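Local coordinates for hypothetical protein (Parabacteroides merdae, PDB 4OO3) that is of unknown function but, pairing an NAD-binding Rossmann domain with an oxidoreductase-type C-terminal domain, probably catalyses a nicotinamide-dependent redox reaction, at residues Gln212-Val217 / Ala248-Thr253; Ile290-Lys295 / Tyr427-Ser432; Lys119-Asn124 / Lys129-Cys134. One frame throughout, in Å; residues are numbered along the deposited sequence.

Contact 1 of 3, residues Gln212-Val217 / Ala248-Thr253; sequences QGEGIV and ANRWTT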
ATOM      1  N   GLN A 212       0.737 -12.491  -8.668  1.00 31.30           N
ATOM      2  CA  GLN A 212       0.244 -11.421  -7.821  1.00 31.35           C
ATOM      3  C   GLN A 212       1.119 -11.274  -6.579  1.00 30.75           C
ATOM      4  O   GLN A 212       1.270 -10.179  -6.056  1.00 31.48           O
ATOM      5  CB  GLN A 212      -1.214 -11.694  -7.434  1.00 31.40           C
ATOM      6  CG  GLN A 212      -1.834 -10.693  -6.473  1.00 31.75           C
ATOM      7  CD  GLN A 212      -1.818  -9.260  -6.981  1.00 30.86           C
ATOM      8  OE1 GLN A 212      -1.896  -9.002  -8.184  1.00 31.90           O
ATOM      9  NE2 GLN A 212      -1.738  -8.317  -6.053  1.00 30.35           N
ATOM     10  N   GLY A 213       1.707 -12.379  -6.129  1.00 30.90           N
ATOM     11  CA  GLY A 213       2.339 -12.453  -4.814  1.00 31.01           C
ATOM     12  C   GLY A 213       1.387 -13.084  -3.810  1.00 32.14           C
ATOM     13  O   GLY A 213       0.167 -13.037  -3.982  1.00 34.48           O
ATOM     14  N   GLU A 214       1.935 -13.689  -2.763  1.00 31.19           N
ATOM     15  CA  GLU A 214       1.096 -14.286  -1.727  1.00 32.12           C
ATOM     16  C   GLU A 214       0.447 -13.198  -0.886  1.00 30.01           C
ATOM     17  O   GLU A 214       0.923 -12.070  -0.845  1.00 26.68           O
ATOM     18  CB  GLU A 214       1.914 -15.218  -0.830  1.00 34.19           C
ATOM     19  CG  GLU A 214       2.459 -16.448  -1.546  1.00 37.63           C
ATOM     20  CD  GLU A 214       2.259 -17.752  -0.779  1.00 41.06           C
ATOM     21  OE1 GLU A 214       1.737 -17.731   0.364  1.00 40.95           O
ATOM     22  OE2 GLU A 214       2.634 -18.815  -1.332  1.00 42.54           O
ATOM     23  N   GLY A 215      -0.629 -13.544  -0.191  1.00 31.70           N
ATOM     24  CA  GLY A 215      -1.280 -12.583   0.707  1.00 32.43           C
ATOM     25  C   GLY A 215      -0.322 -11.962   1.716  1.00 30.85           C
ATOM     26  O   GLY A 215      -0.398 -10.769   2.020  1.00 29.69           O
ATOM     27  N   ILE A 216       0.598 -12.783   2.212  1.00 30.29           N
ATOM     28  CA  ILE A 216       1.541 -12.376   3.244  1.00 31.09           C
ATOM     29  C   ILE A 216       2.587 -11.340   2.767  1.00 29.98           C
ATOM     30  O   ILE A 216       3.261 -10.734   3.594  1.00 28.92           O
ATOM     31  CB  ILE A 216       2.214 -13.628   3.875  1.00 32.81           C
ATOM     32  CG1 ILE A 216       2.916 -13.292   5.193  1.00 33.77           C
ATOM     33  CG2 ILE A 216       3.200 -14.279   2.911  1.00 34.18           C
ATOM     34  CD1 ILE A 216       3.441 -14.517   5.907  1.00 35.68           C
ATOM     35  N   VAL A 217       2.712 -11.119   1.456  1.00 29.01           N
ATOM     36  CA  VAL A 217       3.695 -10.151   0.927  1.00 27.93           C
ATOM     37  C   VAL A 217       3.056  -8.957   0.207  1.00 27.73           C
ATOM     38  O   VAL A 217       3.758  -8.044  -0.225  1.00 26.69           O
ATOM     39  CB  VAL A 217       4.722 -10.827  -0.027  1.00 27.60           C
ATOM     40  CG1 VAL A 217       5.291 -12.091   0.602  1.00 28.71           C
ATOM     41  CG2 VAL A 217       4.118 -11.134  -1.396  1.00 27.60           C
ATOM     42  N   ALA A 248       5.210 -16.555  11.491  1.00 37.16           N
ATOM     43  CA  ALA A 248       4.508 -16.245  10.262  1.00 35.94           C
ATOM     44  C   ALA A 248       3.646 -17.410   9.814  1.00 36.60           C
ATOM     45  O   ALA A 248       4.040 -18.568   9.948  1.00 39.24           O
ATOM     46  CB  ALA A 248       5.503 -15.867   9.172  1.00 37.56           C
ATOM     47  N   ASN A 249       2.465 -17.093   9.288  1.00 35.37           N
ATOM     48  CA  ASN A 249       1.558 -18.097   8.752  1.00 36.43           C
ATOM     49  C   ASN A 249       0.972 -17.654   7.424  1.00 36.83           C
ATOM     50  O   ASN A 249       0.861 -16.457   7.150  1.00 37.61           O
ATOM     51  CB  ASN A 249       0.434 -18.388   9.742  1.00 36.96           C
ATOM     52  CG  ASN A 249       0.952 -18.946  11.052  1.00 37.88           C
ATOM     53  OD1 ASN A 249       1.250 -20.135  11.156  1.00 41.01           O
ATOM     54  ND2 ASN A 249       1.075 -18.093  12.050  1.00 35.73           N
ATOM     55  N   ARG A 250       0.625 -18.639   6.601  1.00 35.59           N
ATOM     56  CA  ARG A 250      -0.039 -18.412   5.331  1.00 35.34           C
ATOM     57  C   ARG A 250      -1.139 -19.450   5.175  1.00 37.19           C
ATOM     58  O   ARG A 250      -0.974 -20.602   5.567  1.00 38.36           O
ATOM     59  CB  ARG A 250       0.962 -18.511   4.180  1.00 36.33           C
ATOM     60  CG  ARG A 250       1.755 -19.811   4.135  1.00 38.25           C
ATOM     61  CD  ARG A 250       2.883 -19.725   3.118  1.00 39.13           C
ATOM     62  NE  ARG A 250       2.417 -19.960   1.753  1.00 39.46           N
ATOM     63  CZ  ARG A 250       2.274 -21.165   1.199  1.00 41.01           C
ATOM     64  NH1 ARG A 250       2.536 -22.270   1.879  1.00 40.55           N
ATOM     65  NH2 ARG A 250       1.843 -21.267  -0.049  1.00 43.52           N
ATOM     66  N   TRP A 251      -2.273 -19.038   4.627  1.00 36.06           N
ATOM     67  CA  TRP A 251      -3.379 -19.964   4.432  1.00 36.35           C
ATOM     68  C   TRP A 251      -4.243 -19.520   3.267  1.00 36.29           C
ATOM     69  O   TRP A 251      -4.041 -18.438   2.704  1.00 33.21           O
ATOM     70  CB  TRP A 251      -4.197 -20.148   5.722  1.00 36.42           C
ATOM     71  CG  TRP A 251      -4.923 -18.934   6.229  1.00 36.61           C
ATOM     72  CD1 TRP A 251      -6.243 -18.613   6.026  1.00 36.48           C
ATOM     73  CD2 TRP A 251      -4.382 -17.893   7.051  1.00 35.00           C
ATOM     74  NE1 TRP A 251      -6.544 -17.434   6.661  1.00 36.15           N
ATOM     75  CE2 TRP A 251      -5.421 -16.974   7.300  1.00 34.85           C
ATOM     76  CE3 TRP A 251      -3.117 -17.652   7.606  1.00 33.78           C
ATOM     77  CZ2 TRP A 251      -5.230 -15.823   8.072  1.00 33.60           C
ATOM     78  CZ3 TRP A 251      -2.931 -16.518   8.369  1.00 33.12           C
ATOM     79  CH2 TRP A 251      -3.980 -15.613   8.595  1.00 32.66           C
ATOM     80  N   THR A 252      -5.195 -20.372   2.902  1.00 37.95           N
ATOM     81  CA  THR A 252      -5.902 -20.224   1.645  1.00 39.91           C
ATOM     82  C   THR A 252      -7.327 -19.709   1.793  1.00 40.49           C
ATOM     83  O   THR A 252      -7.929 -19.792   2.862  1.00 41.24           O
ATOM     84  CB  THR A 252      -5.956 -21.561   0.882  1.00 41.67           C
ATOM     85  OG1 THR A 252      -6.636 -22.541   1.668  1.00 43.69           O
ATOM     86  CG2 THR A 252      -4.550 -22.046   0.554  1.00 42.43           C
ATOM     87  N   THR A 253      -7.837 -19.153   0.698  1.00 40.47           N
ATOM     88  CA  THR A 253      -9.248 -18.861   0.546  1.00 39.67           C
ATOM     89  C   THR A 253      -9.733 -19.718  -0.618  1.00 40.78           C
ATOM     90  O   THR A 253      -9.132 -19.707  -1.693  1.00 43.79           O
ATOM     91  CB  THR A 253      -9.488 -17.365   0.263  1.00 37.41           C
ATOM     92  OG1 THR A 253      -9.012 -16.587   1.369  1.00 37.47           O
ATOM     93  CG2 THR A 253     -10.969 -17.076   0.047  1.00 36.73           C
TER
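Glu214 and Arg250 meet in a two-pronged salt bridge that carries the polar half of this contact. Arg250 grips side-on: NE donates to OE1 of Glu214 over 2.7 Å in an almost straight bond (175° at the hydrogen), the acceptor lying in the guanidinium plane at its edge. The second prong is bent. NH2 of Arg250 reaches the syn lone pair of OE2 of Glu214 at 2.9 Å, with that oxygen tilted from the guanidinium plane. The two flat groups are turned 43° against each other, so the NE bond lies in the guanidinium plane but out of the carboxylate plane, on the syn side. A bend at chi3 of Arg250 (-81°) turns the guanidinium side-on to the acid. Arg250 also makes a cation-pi contact with Tyr285.

The apolar half has few close atom pairs, but Ile216 buries as much surface as either charged residue. CD1 at the end of Ile216 stands 4.1 Å from CB of Ala248 and lies 3.5 Å from the carbonyl O of Asn249, over the strand backbone.

Val217 N donates to Glu214 O at 3.1 Å, closing a tight turn from which Glu214 and Ile216 both point toward the strand.

The contact thus joins an interhelical loop to strand 243-255, an outermost strand of the mixed sheet in the C-terminal domain, consistent with the Rossmann-plus-open-sheet build of Gfo/Idh/MocA-type oxidoreductases.

Contact 2 of 3, residues Ile290-Lys295 / Tyr427-Ser432; sequences IVYKIK and YYTTTS
Tyr427 O is gripped twice within the helix whose Thr429 packs on Tyr292: Thr431 OG1 donates to it at 2.7 Å and Thr431 N at 3.0 Å, from opposite faces of the carbonyl plane. Tyr428 O is held likewise by the backbone N and the hydroxyl of Ser432. These bonds stay inside helix 427-432; across to strand 290-294 the contact is apolar.

Its centre is a CH-pi contact. CG2 of Thr429 sits over the middle of the Tyr292 ring, 3.8 Å from the centroid and just 6° off the ring normal, nearly equidistant from all six ring carbons; Val224 and Val227 of helix 220-231 also touch Tyr292. With CG2 anti to the backbone N, the methyl faces the ring, while OG1 turns back to bond Ala425 O. A leucine in place of Tyr292 would probably cost Thr429 CG2 its flat aromatic seat and leave a gap beside the helix. Beside this pair, CD1 of Ile290 lies 4.3 Å from CA of Thr430, against the helix backbone.

Segment axes 9.7 Å apart at 134° describe a helix laid over a sheet, here helix 419-439 on strand 282-294: a helix packed on one face of the mostly antiparallel sheet of the C-terminal domain.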
ATOM      1  N   ILE A 290       2.100 -11.915  10.223  1.00 32.14           N
ATOM      2  CA  ILE A 290       3.505 -11.833  10.605  1.00 31.83           C
ATOM      3  C   ILE A 290       3.600 -11.288  12.018  1.00 32.25           C
ATOM      4  O   ILE A 290       2.955 -10.285  12.339  1.00 32.64           O
ATOM      5  CB  ILE A 290       4.314 -10.882   9.688  1.00 31.51           C
ATOM      6  CG1 ILE A 290       3.880 -11.028   8.223  1.00 30.40           C
ATOM      7  CG2 ILE A 290       5.816 -11.123   9.869  1.00 31.99           C
ATOM      8  CD1 ILE A 290       4.585 -10.091   7.259  1.00 29.10           C
ATOM      9  N   VAL A 291       4.383 -11.967  12.855  1.00 32.77           N
ATOM     10  CA  VAL A 291       4.837 -11.402  14.114  1.00 33.91           C
ATOM     11  C   VAL A 291       6.336 -11.179  13.989  1.00 33.77           C
ATOM     12  O   VAL A 291       7.076 -12.078  13.597  1.00 34.86           O
ATOM     13  CB  VAL A 291       4.527 -12.305  15.322  1.00 36.00           C
ATOM     14  CG1 VAL A 291       5.063 -11.684  16.607  1.00 35.49           C
ATOM     15  CG2 VAL A 291       3.034 -12.507  15.448  1.00 35.60           C
ATOM     16  N   TYR A 292       6.770  -9.966  14.300  1.00 31.85           N
ATOM     17  CA  TYR A 292       8.171  -9.611  14.212  1.00 31.97           C
ATOM     18  C   TYR A 292       8.521  -8.543  15.232  1.00 32.08           C
ATOM     19  O   TYR A 292       7.649  -7.810  15.710  1.00 30.91           O
ATOM     20  CB  TYR A 292       8.509  -9.116  12.806  1.00 30.54           C
ATOM     21  CG  TYR A 292       7.761  -7.867  12.370  1.00 29.06           C
ATOM     22  CD1 TYR A 292       6.457  -7.944  11.894  1.00 30.00           C
ATOM     23  CD2 TYR A 292       8.366  -6.611  12.411  1.00 28.04           C
ATOM     24  CE1 TYR A 292       5.773  -6.807  11.485  1.00 28.43           C
ATOM     25  CE2 TYR A 292       7.690  -5.470  12.002  1.00 26.80           C
ATOM     26  CZ  TYR A 292       6.394  -5.573  11.539  1.00 27.81           C
ATOM     27  OH  TYR A 292       5.707  -4.446  11.130  1.00 27.89           O
ATOM     28  N   LYS A 293       9.803  -8.460  15.556  1.00 32.91           N
ATOM     29  CA  LYS A 293      10.305  -7.391  16.401  1.00 34.28           C
ATOM     30  C   LYS A 293      10.970  -6.342  15.527  1.00 35.01           C
ATOM     31  O   LYS A 293      11.757  -6.671  14.637  1.00 35.26           O
ATOM     32  CB  LYS A 293      11.278  -7.933  17.445  1.00 36.23           C
ATOM     33  CG  LYS A 293      10.564  -8.652  18.573  1.00 37.50           C
ATOM     34  CD  LYS A 293      11.515  -9.229  19.603  1.00 40.04           C
ATOM     35  CE  LYS A 293      10.745  -9.630  20.852  1.00 43.29           C
ATOM     36  NZ  LYS A 293      11.491 -10.602  21.691  1.00 49.16           N
ATOM     37  N   ILE A 294      10.612  -5.084  15.770  1.00 34.28           N
ATOM     38  CA  ILE A 294      11.227  -3.949  15.107  1.00 32.43           C
ATOM     39  C   ILE A 294      11.797  -3.044  16.197  1.00 34.46           C
ATOM     40  O   ILE A 294      11.048  -2.442  16.969  1.00 33.55           O
ATOM     41  CB  ILE A 294      10.241  -3.198  14.175  1.00 31.13           C
ATOM     42  CG1 ILE A 294      10.808  -1.824  13.801  1.00 31.95           C
ATOM     43  CG2 ILE A 294       8.874  -3.032  14.821  1.00 31.16           C
ATOM     44  CD1 ILE A 294      10.154  -1.196  12.594  1.00 32.18           C
ATOM     45  N   LYS A 295      13.129  -2.980  16.262  1.00 36.53           N
ATOM     46  CA  LYS A 295      13.845  -2.261  17.314  1.00 38.37           C
ATOM     47  C   LYS A 295      13.319  -2.622  18.697  1.00 38.75           C
ATOM     48  O   LYS A 295      13.040  -1.745  19.514  1.00 39.34           O
ATOM     49  CB  LYS A 295      13.772  -0.745  17.092  1.00 37.95           C
ATOM     50  CG  LYS A 295      14.142  -0.339  15.678  1.00 41.30           C
ATOM     51  CD  LYS A 295      15.012   0.901  15.619  1.00 45.87           C
ATOM     52  CE  LYS A 295      14.224   2.165  15.888  1.00 47.05           C
ATOM     53  NZ  LYS A 295      15.063   3.153  16.619  1.00 49.79           N
ATOM     54  N   TYR A 427      10.239  -4.496   2.912  1.00 25.54           N
ATOM     55  CA  TYR A 427      10.254  -5.654   2.022  1.00 26.81           C
ATOM     56  C   TYR A 427      11.075  -6.814   2.582  1.00 28.29           C
ATOM     57  O   TYR A 427      10.761  -7.980   2.315  1.00 29.37           O
ATOM     58  CB  TYR A 427      10.732  -5.267   0.612  1.00 26.39           C
ATOM     59  CG  TYR A 427       9.701  -4.479  -0.144  1.00 25.18           C
ATOM     60  CD1 TYR A 427       8.499  -5.065  -0.510  1.00 26.66           C
ATOM     61  CD2 TYR A 427       9.912  -3.143  -0.479  1.00 24.76           C
ATOM     62  CE1 TYR A 427       7.531  -4.346  -1.180  1.00 26.58           C
ATOM     63  CE2 TYR A 427       8.954  -2.417  -1.153  1.00 24.17           C
ATOM     64  CZ  TYR A 427       7.764  -3.028  -1.498  1.00 24.98           C
ATOM     65  OH  TYR A 427       6.801  -2.331  -2.179  1.00 23.02           O
ATOM     66  N   TYR A 428      12.112  -6.511   3.360  1.00 28.81           N
ATOM     67  CA  TYR A 428      12.824  -7.562   4.088  1.00 29.56           C
ATOM     68  C   TYR A 428      11.854  -8.281   5.021  1.00 30.27           C
ATOM     69  O   TYR A 428      11.830  -9.512   5.076  1.00 30.65           O
ATOM     70  CB  TYR A 428      13.993  -7.001   4.903  1.00 30.36           C
ATOM     71  CG  TYR A 428      14.650  -8.051   5.777  1.00 31.63           C
ATOM     72  CD1 TYR A 428      15.556  -8.958   5.244  1.00 33.64           C
ATOM     73  CD2 TYR A 428      14.345  -8.151   7.126  1.00 33.81           C
ATOM     74  CE1 TYR A 428      16.155  -9.928   6.033  1.00 35.34           C
ATOM     75  CE2 TYR A 428      14.938  -9.118   7.927  1.00 35.96           C
ATOM     76  CZ  TYR A 428      15.840 -10.005   7.374  1.00 37.22           C
ATOM     77  OH  TYR A 428      16.422 -10.969   8.168  1.00 41.40           O
ATOM     78  N   THR A 429      11.053  -7.503   5.749  1.00 30.04           N
ATOM     79  CA  THR A 429      10.071  -8.065   6.674  1.00 30.23           C
ATOM     80  C   THR A 429       9.087  -8.996   5.951  1.00 30.29           C
ATOM     81  O   THR A 429       8.899 -10.141   6.368  1.00 33.13           O
ATOM     82  CB  THR A 429       9.308  -6.958   7.441  1.00 29.95           C
ATOM     83  OG1 THR A 429      10.246  -6.031   8.018  1.00 30.34           O
ATOM     84  CG2 THR A 429       8.464  -7.553   8.555  1.00 29.03           C
ATOM     85  N   THR A 430       8.489  -8.531   4.855  1.00 28.99           N
ATOM     86  CA  THR A 430       7.459  -9.325   4.177  1.00 27.83           C
ATOM     87  C   THR A 430       7.999 -10.582   3.503  1.00 29.39           C
ATOM     88  O   THR A 430       7.418 -11.659   3.657  1.00 28.99           O
ATOM     89  CB  THR A 430       6.686  -8.517   3.132  1.00 25.96           C
ATOM     90  OG1 THR A 430       7.591  -7.963   2.175  1.00 27.93           O
ATOM     91  CG2 THR A 430       5.887  -7.396   3.804  1.00 25.84           C
ATOM     92  N   THR A 431       9.090 -10.454   2.753  1.00 29.73           N
ATOM     93  CA  THR A 431       9.647 -11.610   2.036  1.00 31.41           C
ATOM     94  C   THR A 431      10.248 -12.663   2.982  1.00 33.19           C
ATOM     95  O   THR A 431      10.154 -13.859   2.717  1.00 33.99           O
ATOM     96  CB  THR A 431      10.684 -11.182   0.987  1.00 31.89           C
ATOM     97  OG1 THR A 431      11.724 -10.419   1.611  1.00 32.26           O
ATOM     98  CG2 THR A 431      10.020 -10.350  -0.101  1.00 31.71           C
ATOM     99  N   SER A 432      10.845 -12.219   4.088  1.00 36.20           N
ATOM    100  CA  SER A 432      11.349 -13.134   5.120  1.00 38.19           C
ATOM    101  C   SER A 432      10.224 -13.929   5.777  1.00 38.57           C
ATOM    102  O   SER A 432      10.399 -15.102   6.111  1.00 40.83           O
ATOM    103  CB  SER A 432      12.121 -12.370   6.200  1.00 39.05           C
ATOM    104  OG  SER A 432      13.310 -11.819   5.667  1.00 42.44           O
TER

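Contact 3 of 3, residues Lys119-Asn124 / Lys129-Cys134; sequences KPMAIN and KLLEEC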
ATOM      1  N   LYS A 119       3.024  -1.046  -4.914  1.00 26.74           N
ATOM      2  CA  LYS A 119       3.428  -2.201  -4.122  1.00 29.89           C
ATOM      3  C   LYS A 119       2.857  -3.499  -4.707  1.00 30.34           C
ATOM      4  O   LYS A 119       1.889  -3.469  -5.468  1.00 30.74           O
ATOM      5  CB  LYS A 119       2.987  -2.037  -2.662  1.00 31.80           C
ATOM      6  CG  LYS A 119       1.555  -1.530  -2.459  1.00 34.08           C
ATOM      7  CD  LYS A 119       0.608  -2.568  -1.893  1.00 39.65           C
ATOM      8  CE  LYS A 119       0.195  -3.606  -2.910  1.00 40.72           C
ATOM      9  NZ  LYS A 119      -1.114  -4.184  -2.529  1.00 44.49           N
ATOM     10  N   PRO A 120       3.473  -4.651  -4.384  1.00 31.69           N
ATOM     11  CA  PRO A 120       4.764  -4.852  -3.740  1.00 28.41           C
ATOM     12  C   PRO A 120       5.873  -4.931  -4.781  1.00 29.13           C
ATOM     13  O   PRO A 120       5.719  -5.627  -5.792  1.00 27.75           O
ATOM     14  CB  PRO A 120       4.598  -6.211  -3.055  1.00 29.70           C
ATOM     15  CG  PRO A 120       3.639  -6.946  -3.917  1.00 29.04           C
ATOM     16  CD  PRO A 120       2.768  -5.933  -4.603  1.00 28.71           C
HETATM   17  N   MSE A 121       6.979  -4.234  -4.528  1.00 29.39           N
HETATM   18  CA  MSE A 121       8.147  -4.235  -5.431  1.00 27.09           C
HETATM   19  C   MSE A 121       8.963  -5.492  -5.340  1.00 28.66           C
HETATM   20  O   MSE A 121       9.850  -5.709  -6.160  1.00 32.42           O
HETATM   21  CB  MSE A 121       9.025  -3.009  -5.147  1.00 23.53           C
HETATM   22  CG  MSE A 121       8.243  -1.741  -5.476  1.00 21.75           C
HETATM   23 SE   MSE A 121       9.478  -0.233  -5.757  0.75 19.11          SE
HETATM   24  CE  MSE A 121      10.070  -0.084  -3.894  1.00 20.55           C
ATOM     25  N   ALA A 122       8.688  -6.327  -4.341  1.00 31.17           N
ATOM     26  CA  ALA A 122       9.259  -7.677  -4.269  1.00 32.04           C
ATOM     27  C   ALA A 122       8.268  -8.610  -3.583  1.00 31.62           C
ATOM     28  O   ALA A 122       7.615  -8.198  -2.620  1.00 31.51           O
ATOM     29  CB  ALA A 122      10.585  -7.668  -3.522  1.00 32.75           C
ATOM     30  N   ILE A 123       8.170  -9.851  -4.083  1.00 30.58           N
ATOM     31  CA  ILE A 123       7.213 -10.856  -3.584  1.00 30.65           C
ATOM     32  C   ILE A 123       7.862 -12.119  -2.992  1.00 31.70           C
ATOM     33  O   ILE A 123       7.161 -13.067  -2.632  1.00 29.65           O
ATOM     34  CB  ILE A 123       6.218 -11.294  -4.686  1.00 30.19           C
ATOM     35  CG1 ILE A 123       6.935 -12.022  -5.829  1.00 31.17           C
ATOM     36  CG2 ILE A 123       5.446 -10.102  -5.212  1.00 28.91           C
ATOM     37  CD1 ILE A 123       5.991 -12.581  -6.878  1.00 31.21           C
ATOM     38  N   ASN A 124       9.189 -12.128  -2.918  1.00 33.48           N
ATOM     39  CA  ASN A 124       9.949 -13.205  -2.295  1.00 35.73           C
ATOM     40  C   ASN A 124      11.414 -12.797  -2.101  1.00 37.61           C
ATOM     41  O   ASN A 124      11.836 -11.723  -2.548  1.00 34.22           O
ATOM     42  CB  ASN A 124       9.847 -14.515  -3.097  1.00 36.20           C
ATOM     43  CG  ASN A 124      10.239 -14.354  -4.553  1.00 38.38           C
ATOM     44  OD1 ASN A 124      11.202 -13.670  -4.891  1.00 41.52           O
ATOM     45  ND2 ASN A 124       9.499 -15.008  -5.426  1.00 41.03           N
ATOM     46  N   LYS A 129      16.367  -9.560  -3.132  1.00 36.11           N
ATOM     47  CA  LYS A 129      17.780  -9.394  -3.474  1.00 39.70           C
ATOM     48  C   LYS A 129      17.911  -8.531  -4.726  1.00 35.76           C
ATOM     49  O   LYS A 129      18.733  -7.619  -4.779  1.00 31.86           O
ATOM     50  CB  LYS A 129      18.448 -10.759  -3.682  1.00 46.84           C
ATOM     51  CG  LYS A 129      19.934 -10.789  -3.353  1.00 57.81           C
ATOM     52  CD  LYS A 129      20.355 -12.161  -2.832  1.00 71.02           C
ATOM     53  CE  LYS A 129      21.727 -12.143  -2.168  1.00 78.22           C
ATOM     54  NZ  LYS A 129      22.835 -12.181  -3.158  1.00 84.05           N
ATOM     55  N   LEU A 130      17.076  -8.815  -5.722  1.00 35.72           N
ATOM     56  CA  LEU A 130      17.036  -8.021  -6.954  1.00 35.21           C
ATOM     57  C   LEU A 130      16.642  -6.560  -6.670  1.00 32.26           C
ATOM     58  O   LEU A 130      17.162  -5.638  -7.299  1.00 31.89           O
ATOM     59  CB  LEU A 130      16.063  -8.659  -7.964  1.00 36.19           C
ATOM     60  CG  LEU A 130      16.161  -8.197  -9.425  1.00 38.00           C
ATOM     61  CD1 LEU A 130      17.553  -8.455  -9.986  1.00 39.07           C
ATOM     62  CD2 LEU A 130      15.097  -8.877 -10.277  1.00 38.26           C
ATOM     63  N   LEU A 131      15.739  -6.357  -5.711  1.00 30.72           N
ATOM     64  CA  LEU A 131      15.264  -5.017  -5.364  1.00 30.28           C
ATOM     65  C   LEU A 131      16.346  -4.208  -4.674  1.00 32.04           C
ATOM     66  O   LEU A 131      16.383  -2.993  -4.814  1.00 33.50           O
ATOM     67  CB  LEU A 131      14.034  -5.093  -4.461  1.00 30.98           C
ATOM     68  CG  LEU A 131      13.373  -3.778  -4.031  1.00 31.45           C
ATOM     69  CD1 LEU A 131      12.809  -3.038  -5.232  1.00 32.32           C
ATOM     70  CD2 LEU A 131      12.274  -4.038  -3.017  1.00 32.29           C
ATOM     71  N   GLU A 132      17.206  -4.875  -3.909  1.00 32.65           N
ATOM     72  CA  GLU A 132      18.376  -4.222  -3.329  1.00 33.90           C
ATOM     73  C   GLU A 132      19.311  -3.699  -4.411  1.00 34.18           C
ATOM     74  O   GLU A 132      19.815  -2.588  -4.300  1.00 33.59           O
ATOM     75  CB  GLU A 132      19.152  -5.177  -2.425  1.00 36.24           C
ATOM     76  CG  GLU A 132      18.452  -5.514  -1.128  1.00 38.49           C
ATOM     77  CD  GLU A 132      19.263  -6.475  -0.296  1.00 41.53           C
ATOM     78  OE1 GLU A 132      19.459  -7.630  -0.731  1.00 44.98           O
ATOM     79  OE2 GLU A 132      19.719  -6.061   0.781  1.00 41.71           O
ATOM     80  N   GLU A 133      19.548  -4.504  -5.446  1.00 36.02           N
ATOM     81  CA  GLU A 133      20.360  -4.063  -6.586  1.00 40.26           C
ATOM     82  C   GLU A 133      19.722  -2.836  -7.270  1.00 35.59           C
ATOM     83  O   GLU A 133      20.419  -1.864  -7.590  1.00 33.25           O
ATOM     84  CB  GLU A 133      20.554  -5.204  -7.597  1.00 44.86           C
ATOM     85  CG  GLU A 133      21.722  -4.990  -8.555  1.00 52.38           C
ATOM     86  CD  GLU A 133      21.818  -6.048  -9.647  1.00 58.62           C
ATOM     87  OE1 GLU A 133      21.111  -7.074  -9.570  1.00 62.66           O
ATOM     88  OE2 GLU A 133      22.613  -5.856 -10.593  1.00 62.41           O
ATOM     89  N   CYS A 134      18.403  -2.891  -7.471  1.00 33.11           N
ATOM     90  CA  CYS A 134      17.636  -1.768  -8.026  1.00 32.18           C
ATOM     91  C   CYS A 134      17.915  -0.471  -7.275  1.00 31.97           C
ATOM     92  O   CYS A 134      18.178   0.569  -7.888  1.00 31.77           O
ATOM     93  CB  CYS A 134      16.129  -2.046  -7.979  1.00 31.24           C
ATOM     94  SG  CYS A 134      15.552  -3.406  -9.016  1.00 33.12           S
TER
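The loop 119-124, which holds a cis peptide bond before Pro120, runs past the first turns of the helix it leads into and comes nearest at Ala122, whose CA is 6.7 Å from CA of Leu131. Asn124 then takes the N-cap position, its side chain capping a backbone N of the helix. OD1 of Asn124 and the backbone N of Ile123 are both hydrogen-bonded to the hydroxyl of Ser127, which ties the end of the loop to the first turn.

Across the contact the chemistry is wholly apolar and rests on one leucine. Leu131 has CG anti to its own backbone N (chi1 -178°), which extends the side chain from the helix toward the loop and brings the methyl fork against two consecutive residues. CD1 of Leu131 lies 3.8 Å from CB of Met121, a selenomethionine, and 4.1 Å from the carbonyl O of the same residue. CD2 has two neighbours: it is 4.0 Å from CB of Met121 and 4.0 Å from CB of Ala122. The fork therefore meets Met121 with both branches and Ala122 with one. For Met121 it is the root of the side chain that touches; the bent chain beyond CB takes no part in this pairing and packs on Leu145, Asp147 and Met423.

Lys119 and Pro120 match in sequence the Lys-Pro pair of the Gfo/Idh/MocA family, and Lys119 forms a salt bridge with Asp218.

Within the Rossmann domain, the loop carries the chain from strand 114-117 into helix 125-140. Leu131 also reaches Leu145 on strand 145-147, the edge strand of the parallel sheet, helix 98-110 touches Pro120 and Leu130, and helix 419-439 lies against both Met121 and Leu131.

How the contacts relate
All three contacts are largely buried, but contact 1 includes the partly exposed Arg250 and Asn249, and it alone is carried by a salt bridge; contacts 2 and 3 join their segments by apolar packing. Contacts 1 and 2 reach adjacent strands of the mixed sheet and meet where CG1 of Ile216 lies 3.9 Å from CG1 of Ile290. Contact 3 belongs to the Rossmann domain, yet it touches both others: Val217 packs on Pro120 and Ile123, and Tyr427 OH stands 3.0 Å from Met121 N, a probable hydrogen bond. Helix 419-439 and the loop 212-217 thus lie along the boundary between the two domains.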